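PDB 4DCI: YlqD protein from Synechococcus sp. WH 8102, which is of unknown function but builds a long antiparallel helical hairpin, predicted as a coiled coil, that projects from a small beta-sheet domain and pairs with other subunits. Local coordinates for residues B[43-48]-B[87-92]; B[47-52]-B[80-85]; B[58-63]-B[70-75]. One frame throughout, in Å; residues are numbered along the deposited sequence.

Contact 1: residues B[43-48]-B[87-92]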
loop_
_atom_site.group_PDB
_atom_site.type_symbol
_atom_site.label_atom_id
_atom_site.label_comp_id
_atom_site.label_asym_id
_atom_site.label_seq_id
_atom_site.Cartn_x
_atom_site.Cartn_y
_atom_site.Cartn_z
ATOM N N GLN B 43 -0.826 14.258 22.517
ATOM C CA GLN B 43 0.334 15.016 22.069
ATOM C C GLN B 43 0.196 15.424 20.616
ATOM O O GLN B 43 0.483 16.561 20.258
ATOM C CB GLN B 43 1.621 14.222 22.270
ATOM C CG GLN B 43 2.868 15.089 22.303
ATOM C CD GLN B 43 4.142 14.272 22.378
ATOM O OE1 GLN B 43 4.126 13.097 22.755
ATOM N NE2 GLN B 43 5.260 14.892 22.018
ATOM N N GLN B 44 -0.255 14.500 19.780
ATOM C CA GLN B 44 -0.472 14.822 18.378
ATOM C C GLN B 44 -1.504 15.928 18.194
ATOM O O GLN B 44 -1.258 16.886 17.451
ATOM C CB GLN B 44 -0.860 13.578 17.594
ATOM C CG GLN B 44 0.342 12.798 17.108
ATOM C CD GLN B 44 -0.065 11.567 16.343
ATOM O OE1 GLN B 44 -0.628 10.630 16.909
ATOM N NE2 GLN B 44 0.210 11.561 15.044
ATOM N N LEU B 45 -2.635 15.802 18.889
ATOM C CA LEU B 45 -3.685 16.817 18.861
ATOM C C LEU B 45 -3.144 18.192 19.183
ATOM O O LEU B 45 -3.517 19.169 18.546
ATOM C CB LEU B 45 -4.785 16.486 19.853
ATOM C CG LEU B 45 -5.799 15.440 19.417
ATOM C CD1 LEU B 45 -6.625 15.027 20.622
ATOM C CD2 LEU B 45 -6.691 15.978 18.313
ATOM N N ALA B 46 -2.263 18.264 20.175
ATOM C CA ALA B 46 -1.626 19.525 20.534
ATOM C C ALA B 46 -0.696 20.040 19.441
ATOM O O ALA B 46 -0.572 21.250 19.252
ATOM C CB ALA B 46 -0.876 19.386 21.848
ATOM N N GLN B 47 -0.036 19.128 18.733
ATOM C CA GLN B 47 0.883 19.524 17.676
ATOM C C GLN B 47 0.111 19.936 16.437
ATOM O O GLN B 47 0.470 20.906 15.777
ATOM C CB GLN B 47 1.893 18.413 17.381
ATOM C CG GLN B 47 3.113 18.462 18.294
ATOM C CD GLN B 47 3.746 17.099 18.525
ATOM O OE1 GLN B 47 3.884 16.296 17.601
ATOM N NE2 GLN B 47 4.140 16.835 19.767
ATOM N N LEU B 48 -0.972 19.217 16.154
ATOM C CA LEU B 48 -1.873 19.545 15.053
ATOM C C LEU B 48 -2.415 20.975 15.136
ATOM O O LEU B 48 -2.510 21.665 14.126
ATOM C CB LEU B 48 -3.035 18.550 15.006
ATOM C CG LEU B 48 -4.126 18.764 13.955
ATOM C CD1 LEU B 48 -3.566 18.594 12.555
ATOM C CD2 LEU B 48 -5.293 17.814 14.176
ATOM N N SER B 87 -10.898 15.704 14.808
ATOM C CA SER B 87 -12.047 14.811 15.006
ATOM C C SER B 87 -11.698 13.316 15.003
ATOM O O SER B 87 -12.291 12.519 15.738
ATOM C CB SER B 87 -13.107 15.091 13.939
ATOM O OG SER B 87 -14.129 14.116 13.983
ATOM N N GLU B 88 -10.734 12.954 14.167
ATOM C CA GLU B 88 -10.325 11.574 13.977
ATOM C C GLU B 88 -9.477 11.081 15.146
ATOM O O GLU B 88 -9.749 10.020 15.717
ATOM C CB GLU B 88 -9.538 11.483 12.678
ATOM C CG GLU B 88 -9.225 10.085 12.189
ATOM C CD GLU B 88 -8.541 10.118 10.837
ATOM O OE1 GLU B 88 -7.795 11.090 10.566
ATOM O OE2 GLU B 88 -8.755 9.178 10.039
ATOM N N LEU B 89 -8.445 11.854 15.490
ATOM C CA LEU B 89 -7.600 11.543 16.637
ATOM C C LEU B 89 -8.444 11.495 17.902
ATOM O O LEU B 89 -8.309 10.585 18.723
ATOM C CB LEU B 89 -6.471 12.566 16.784
ATOM C CG LEU B 89 -5.298 12.437 15.808
ATOM C CD1 LEU B 89 -4.560 13.755 15.654
ATOM C CD2 LEU B 89 -4.334 11.351 16.252
ATOM N N GLU B 90 -9.342 12.465 18.037
ATOM C CA GLU B 90 -10.243 12.520 19.176
ATOM C C GLU B 90 -11.064 11.230 19.293
ATOM O O GLU B 90 -11.468 10.856 20.387
ATOM C CB GLU B 90 -11.146 13.756 19.091
ATOM C CG GLU B 90 -11.600 14.305 20.443
ATOM C CD GLU B 90 -10.470 14.933 21.253
ATOM O OE1 GLU B 90 -10.056 16.075 20.941
ATOM O OE2 GLU B 90 -10.004 14.287 22.218
ATOM N N GLU B 91 -11.283 10.537 18.177
ATOM C CA GLU B 91 -12.007 9.269 18.238
ATOM C C GLU B 91 -11.136 8.065 18.587
ATOM O O GLU B 91 -11.606 7.129 19.237
ATOM C CB GLU B 91 -12.784 8.995 16.958
ATOM C CG GLU B 91 -14.016 8.149 17.225
ATOM C CD GLU B 91 -14.413 7.287 16.052
ATOM O OE1 GLU B 91 -14.443 7.801 14.909
ATOM O OE2 GLU B 91 -14.703 6.093 16.286
ATOM N N GLN B 92 -9.883 8.070 18.142
ATOM C CA GLN B 92 -8.954 7.016 18.529
ATOM C C GLN B 92 -8.849 7.035 20.051
ATOM O O GLN B 92 -9.027 6.010 20.713
ATOM C CB GLN B 92 -7.584 7.219 17.870
ATOM C CG GLN B 92 -7.604 7.132 16.343
ATOM C CD GLN B 92 -6.260 7.438 15.677
ATOM O OE1 GLN B 92 -5.191 7.156 16.230
ATOM N NE2 GLN B 92 -6.313 8.005 14.470
#
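L45 and L89 meet across the gap between the two arms of an antiparallel helical hairpin, predicted to be a coiled coil, in this YlqD-family protein. Segment 43-48 belongs to helix 24-60 and segment 87-92 to helix 69-104; their local axes come within 10.0 Å at 168°, and the CA atoms of L45 and L89 lie 6.9 Å apart.

The apolar contacts come first. The two leucines slide past each other in opposite directions, so L45 does not meet L89 end to end: L45 CD2 rests on L89 CB at 3.7 Å. Both side chains hold CG anti to the carbonyl carbon (chi1 -79° for L45), which lays the end of L45 against the CB of L89, while L89 CD1 comes to the same L45 methyl. One turn further on, L48 CD2 touches L89 CD1 more loosely, at 4.4 Å, and L48 also leans on R86.

Polar side chains close over the leucines with their carbon and oxygen atoms, without a hydrogen bond between the segments. Q44 runs extended beyond CG and crosses L89 at about a right angle, with Q44 OE1 3.8 Å from L89 CD2. E90 bends at chi2 (69°), which swings its carboxylate back over L45. The charge of that group is met on its own helix, by a salt bridge to K93 and a long, weak ion pair with R86, and L45 packs against both of those basic side chains as well. Under the carboxylate, L45 CD1 lies 3.6 Å from E90 OE1 and 3.8 Å from E90 OE2.

Contact 2: residues B[47-52]-B[80-85]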
loop_
_atom_site.group_PDB
_atom_site.type_symbol
_atom_site.label_atom_id
_atom_site.label_comp_id
_atom_site.label_asym_id
_atom_site.label_seq_id
_atom_site.Cartn_x
_atom_site.Cartn_y
_atom_site.Cartn_z
ATOM N N GLN B 47 -0.036 19.128 18.733
ATOM C CA GLN B 47 0.883 19.524 17.676
ATOM C C GLN B 47 0.111 19.936 16.437
ATOM O O GLN B 47 0.470 20.906 15.777
ATOM C CB GLN B 47 1.893 18.413 17.381
ATOM C CG GLN B 47 3.113 18.462 18.294
ATOM C CD GLN B 47 3.746 17.099 18.525
ATOM O OE1 GLN B 47 3.884 16.296 17.601
ATOM N NE2 GLN B 47 4.140 16.835 19.767
ATOM N N LEU B 48 -0.972 19.217 16.154
ATOM C CA LEU B 48 -1.873 19.545 15.053
ATOM C C LEU B 48 -2.415 20.975 15.136
ATOM O O LEU B 48 -2.510 21.665 14.126
ATOM C CB LEU B 48 -3.035 18.550 15.006
ATOM C CG LEU B 48 -4.126 18.764 13.955
ATOM C CD1 LEU B 48 -3.566 18.594 12.555
ATOM C CD2 LEU B 48 -5.293 17.814 14.176
ATOM N N GLU B 49 -2.764 21.412 16.341
ATOM C CA GLU B 49 -3.321 22.743 16.533
ATOM C C GLU B 49 -2.263 23.828 16.358
ATOM O O GLU B 49 -2.567 24.913 15.864
ATOM C CB GLU B 49 -4.017 22.862 17.894
ATOM C CG GLU B 49 -4.900 24.101 18.059
ATOM C CD GLU B 49 -6.061 24.157 17.077
ATOM O OE1 GLU B 49 -6.814 23.167 16.977
ATOM O OE2 GLU B 49 -6.231 25.198 16.407
ATOM N N GLN B 50 -1.028 23.541 16.756
ATOM C CA GLN B 50 0.063 24.492 16.558
ATOM C C GLN B 50 0.427 24.565 15.086
ATOM O O GLN B 50 0.605 25.654 14.539
ATOM C CB GLN B 50 1.284 24.128 17.399
ATOM C CG GLN B 50 1.228 24.635 18.831
ATOM C CD GLN B 50 2.052 23.789 19.786
ATOM O OE1 GLN B 50 2.104 22.562 19.672
ATOM N NE2 GLN B 50 2.691 24.443 20.745
ATOM N N GLU B 51 0.511 23.401 14.445
ATOM C CA GLU B 51 0.822 23.325 13.022
ATOM C C GLU B 51 -0.240 24.052 12.207
ATOM O O GLU B 51 0.078 24.714 11.221
ATOM C CB GLU B 51 0.932 21.870 12.579
ATOM C CG GLU B 51 1.572 21.670 11.216
ATOM C CD GLU B 51 2.169 20.285 11.059
ATOM O OE1 GLU B 51 3.263 20.036 11.613
ATOM O OE2 GLU B 51 1.546 19.445 10.378
ATOM N N GLY B 52 -1.494 23.932 12.640
ATOM C CA GLY B 52 -2.619 24.599 11.995
ATOM C C GLY B 52 -2.502 26.107 12.017
ATOM O O GLY B 52 -2.601 26.749 10.981
ATOM N N GLN B 80 -10.803 23.323 7.879
ATOM C CA GLN B 80 -11.610 22.147 7.565
ATOM C C GLN B 80 -10.766 20.873 7.627
ATOM O O GLN B 80 -11.253 19.814 8.030
ATOM C CB GLN B 80 -12.244 22.286 6.178
ATOM C CG GLN B 80 -13.359 21.295 5.882
ATOM C CD GLN B 80 -14.622 21.556 6.701
ATOM O OE1 GLN B 80 -15.408 22.456 6.383
ATOM N NE2 GLN B 80 -14.833 20.751 7.750
ATOM N N GLN B 81 -9.500 20.993 7.222
ATOM C CA GLN B 81 -8.552 19.885 7.242
ATOM C C GLN B 81 -8.182 19.574 8.686
ATOM O O GLN B 81 -8.195 18.415 9.101
ATOM C CB GLN B 81 -7.300 20.248 6.436
ATOM C CG GLN B 81 -6.562 19.065 5.828
ATOM C CD GLN B 81 -7.297 18.449 4.646
ATOM O OE1 GLN B 81 -7.873 19.156 3.813
ATOM N NE2 GLN B 81 -7.274 17.120 4.564
ATOM N N VAL B 82 -7.871 20.621 9.444
ATOM C CA VAL B 82 -7.504 20.487 10.851
ATOM C C VAL B 82 -8.658 19.897 11.662
ATOM O O VAL B 82 -8.472 18.914 12.377
ATOM C CB VAL B 82 -7.046 21.836 11.450
ATOM C CG1 VAL B 82 -6.741 21.707 12.930
ATOM C CG2 VAL B 82 -5.813 22.340 10.723
ATOM N N ALA B 83 -9.843 20.485 11.530
ATOM C CA ALA B 83 -11.022 20.019 12.248
ATOM C C ALA B 83 -11.293 18.527 12.036
ATOM O O ALA B 83 -11.482 17.782 13.002
ATOM C CB ALA B 83 -12.236 20.836 11.853
ATOM N N GLY B 84 -11.299 18.101 10.774
ATOM C CA GLY B 84 -11.564 16.708 10.418
ATOM C C GLY B 84 -10.494 15.751 10.910
ATOM O O GLY B 84 -10.781 14.591 11.227
ATOM N N LYS B 85 -9.258 16.244 10.967
ATOM C CA LYS B 85 -8.118 15.471 11.452
ATOM C C LYS B 85 -8.177 15.343 12.974
ATOM O O LYS B 85 -8.049 14.241 13.521
ATOM C CB LYS B 85 -6.814 16.142 11.022
ATOM C CG LYS B 85 -5.636 15.193 10.865
ATOM C CD LYS B 85 -4.497 15.848 10.090
ATOM C CE LYS B 85 -4.778 15.926 8.595
ATOM N NZ LYS B 85 -3.903 16.932 7.935
#
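Segments 47-52 of helix 24-60 and 80-85 of helix 69-104 run almost exactly antiparallel as the two arms of a helical hairpin, L48 on one facing V82 and K85 on the other. The local axes make an angle of 178° and approach to 10.4 Å, while the backbones come nearest at G52 and V82, whose CA atoms are 6.5 Å apart. With no side chain on G52, V82 CG2 can settle on the bare backbone, 4.1 Å from G52 CA.

The apolar centre is made by L48 and V82, which pass each other in opposite directions, L48 CG lying 4.1 Å from V82 CG1. L48 carries CG anti to its backbone nitrogen (chi1 177°), and this brings both methyls across to the other helix, where both meet K85. L48 CD2 touches CB of K85 and also reaches the backbone at V82 O, 3.8 Å away; the other branch, L48 CD1, meets K85 CD at 3.8 Å. K85 thus contributes its aliphatic chain, which bends at chi3 (-76°) beyond the point of contact.

At the border E49 brings E49 OE1 to 4.3 Å from V82 CG1, and the same oxygen makes a long, weak ion pair with R86. E51 OE2 is 6.5 Å from K85 NZ, too far for a salt bridge, though the opposite charges may attract weakly.

No hydrogen bond joins the two segments. Without directional bonds, the helices are held here by van der Waals contact between one leucine, one valine, the methylenes of a lysine and the CA of G52, and the charged ends of E49 and K85 border that apolar strip.

Contact 3: residues B[58-63]-B[70-75]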
loop_
_atom_site.group_PDB
_atom_site.type_symbol
_atom_site.label_atom_id
_atom_site.label_comp_id
_atom_site.label_asym_id
_atom_site.label_seq_id
_atom_site.Cartn_x
_atom_site.Cartn_y
_atom_site.Cartn_z
ATOM N N GLN B 58 1.117 31.999 7.625
ATOM C CA GLN B 58 1.896 32.112 6.389
ATOM C C GLN B 58 1.025 32.591 5.236
ATOM O O GLN B 58 1.385 33.522 4.517
ATOM C CB GLN B 58 2.523 30.767 6.009
ATOM C CG GLN B 58 3.603 30.256 6.949
ATOM C CD GLN B 58 4.164 28.915 6.505
ATOM O OE1 GLN B 58 4.866 28.824 5.499
ATOM N NE2 GLN B 58 3.859 27.867 7.259
ATOM N N VAL B 59 -0.123 31.935 5.078
ATOM C CA VAL B 59 -1.071 32.205 3.996
ATOM C C VAL B 59 -1.611 33.637 4.046
ATOM O O VAL B 59 -1.807 34.265 3.006
ATOM C CB VAL B 59 -2.217 31.159 3.990
ATOM C CG1 VAL B 59 -3.376 31.591 3.103
ATOM C CG2 VAL B 59 -1.696 29.804 3.534
ATOM N N ARG B 60 -1.826 34.152 5.254
ATOM C CA ARG B 60 -2.276 35.531 5.448
ATOM C C ARG B 60 -1.296 36.536 4.840
ATOM O O ARG B 60 -1.709 37.546 4.272
ATOM C CB ARG B 60 -2.485 35.823 6.936
ATOM C CG ARG B 60 -3.615 35.031 7.583
ATOM C CD ARG B 60 -4.897 35.841 7.703
ATOM N NE ARG B 60 -6.060 34.992 7.962
ATOM C CZ ARG B 60 -6.426 34.543 9.161
ATOM N NH1 ARG B 60 -7.503 33.781 9.273
ATOM N NH2 ARG B 60 -5.722 34.847 10.246
ATOM N N ARG B 61 -0.002 36.241 4.948
ATOM C CA ARG B 61 1.049 37.080 4.373
ATOM C C ARG B 61 1.156 36.978 2.845
ATOM O O ARG B 61 2.258 36.981 2.295
ATOM C CB ARG B 61 2.398 36.746 5.016
ATOM C CG ARG B 61 2.784 37.653 6.165
ATOM C CD ARG B 61 4.231 37.418 6.555
ATOM N NE ARG B 61 4.813 38.597 7.186
ATOM C CZ ARG B 61 4.762 38.862 8.488
ATOM N NH1 ARG B 61 4.152 38.029 9.323
ATOM N NH2 ARG B 61 5.324 39.966 8.957
ATOM N N GLN B 62 0.015 36.886 2.167
ATOM C CA GLN B 62 -0.025 36.888 0.705
ATOM C C GLN B 62 -0.639 38.179 0.190
ATOM O O GLN B 62 -0.203 38.723 -0.824
ATOM C CB GLN B 62 -0.839 35.711 0.178
ATOM C CG GLN B 62 -0.086 34.397 0.079
ATOM C CD GLN B 62 -0.973 33.263 -0.401
ATOM O OE1 GLN B 62 -1.961 33.482 -1.102
ATOM N NE2 GLN B 62 -0.625 32.040 -0.023
ATOM N N SER B 63 -1.659 38.656 0.898
ATOM C CA SER B 63 -2.394 39.843 0.496
ATOM C C SER B 63 -2.411 40.884 1.606
ATOM O O SER B 63 -2.595 40.553 2.779
ATOM C CB SER B 63 -3.826 39.468 0.107
ATOM O OG SER B 63 -4.603 40.621 -0.160
ATOM N N ARG B 70 -9.261 34.576 -2.293
ATOM C CA ARG B 70 -8.309 33.469 -2.531
ATOM C C ARG B 70 -7.733 32.966 -1.199
ATOM O O ARG B 70 -7.689 31.761 -0.941
ATOM C CB ARG B 70 -7.154 33.873 -3.477
ATOM C CG ARG B 70 -7.386 33.686 -4.976
ATOM C CD ARG B 70 -7.721 35.017 -5.638
ATOM N NE ARG B 70 -7.778 34.962 -7.101
ATOM C CZ ARG B 70 -8.091 36.002 -7.879
ATOM N NH1 ARG B 70 -8.378 37.180 -7.339
ATOM N NH2 ARG B 70 -8.120 35.873 -9.201
ATOM N N VAL B 71 -7.304 33.909 -0.362
ATOM C CA VAL B 71 -6.737 33.623 0.951
ATOM C C VAL B 71 -7.778 32.981 1.854
ATOM O O VAL B 71 -7.563 31.893 2.387
ATOM C CB VAL B 71 -6.199 34.914 1.611
ATOM C CG1 VAL B 71 -5.932 34.708 3.104
ATOM C CG2 VAL B 71 -4.948 35.393 0.882
ATOM N N GLN B 72 -8.909 33.662 2.002
ATOM C CA GLN B 72 -9.961 33.211 2.892
ATOM C C GLN B 72 -10.408 31.776 2.640
ATOM O O GLN B 72 -10.749 31.067 3.580
ATOM C CB GLN B 72 -11.147 34.172 2.860
ATOM C CG GLN B 72 -11.002 35.322 3.846
ATOM C CD GLN B 72 -10.806 34.840 5.280
ATOM O OE1 GLN B 72 -11.509 33.939 5.752
ATOM N NE2 GLN B 72 -9.844 35.438 5.976
ATOM N N GLU B 73 -10.384 31.348 1.381
ATOM C CA GLU B 73 -10.772 29.979 1.037
ATOM C C GLU B 73 -9.704 28.971 1.480
ATOM O O GLU B 73 -10.030 27.881 1.963
ATOM C CB GLU B 73 -11.110 29.856 -0.463
ATOM C CG GLU B 73 -10.076 29.157 -1.343
ATOM C CD GLU B 73 -10.592 27.869 -1.970
ATOM O OE1 GLU B 73 -11.408 27.949 -2.911
ATOM O OE2 GLU B 73 -10.166 26.777 -1.551
ATOM N N GLN B 74 -8.434 29.344 1.325
ATOM C CA GLN B 74 -7.333 28.492 1.760
ATOM C C GLN B 74 -7.437 28.252 3.260
ATOM O O GLN B 74 -7.378 27.112 3.716
ATOM C CB GLN B 74 -5.983 29.123 1.443
ATOM C CG GLN B 74 -5.673 29.312 -0.029
ATOM C CD GLN B 74 -4.356 30.032 -0.229
ATOM O OE1 GLN B 74 -3.289 29.476 0.032
ATOM N NE2 GLN B 74 -4.422 31.283 -0.684
ATOM N N VAL B 75 -7.606 29.336 4.015
ATOM C CA VAL B 75 -7.788 29.265 5.462
ATOM C C VAL B 75 -8.927 28.292 5.794
ATOM O O VAL B 75 -8.736 27.337 6.554
ATOM C CB VAL B 75 -8.028 30.670 6.070
ATOM C CG1 VAL B 75 -8.401 30.578 7.539
ATOM C CG2 VAL B 75 -6.790 31.539 5.908
#
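The amides of Q62 and Q74 come from opposite directions and meet with their planes 34° apart. Q74 NE2 gives a weak but fairly straight hydrogen bond to Q62 OE1, 3.3 Å long with an angle of 166° at the hydrogen, and a second weak one to the backbone at R70 O. Valine methyls border this pair: V71 CG2 lies 4.1 Å from Q62 OE1, and V59 CG1 lies 3.7 Å from Q74 OE1. The other flat group, the R60 guanidinium, stands obliquely to V75, with R60 NH1 3.8 Å from V75 CG1; a bend at chi2 (-99°) carries it there.

Beside the amides, V59 CG1 packs on V71 CG1 at 4.0 Å, and S63, whose OG bonds N65, brings its CB up to V71. This is the turn end of the hairpin, where helix 24-60 gives way to loop. A third subunit packs on Q62 and Q74 here, and a second on Q72.

Shortening Q62 to alanine would probably cost Q74 NE2 its bond across the contact, with the R70 O bond remaining, and leave the amide of Q74 less fixed in rotation. A valine core with one weak amide hydrogen bond at its border, and no ion pair across it, joins the two segments.

How the contacts relate
All three contacts join helix 24-60 to helix 69-104, at successive levels of one hairpin. Contacts 1 and 2 are neighbours, centres 8 Å apart, and share L48, which passes from the leucine layer of one to the valine and lysine of the other. Both are surface contacts without a hydrogen bond between segments, their apolar strips bordered by acidic and basic side chains. Contact 3, nested inside their loops, has its centre about 36 Å from that of the chain yet is the most buried, though only partly so: built on three valines in place of a leucine centre, it adds a weak side-chain amide-to-amide hydrogen bond and meets two other subunits, whereas none touches contact 1.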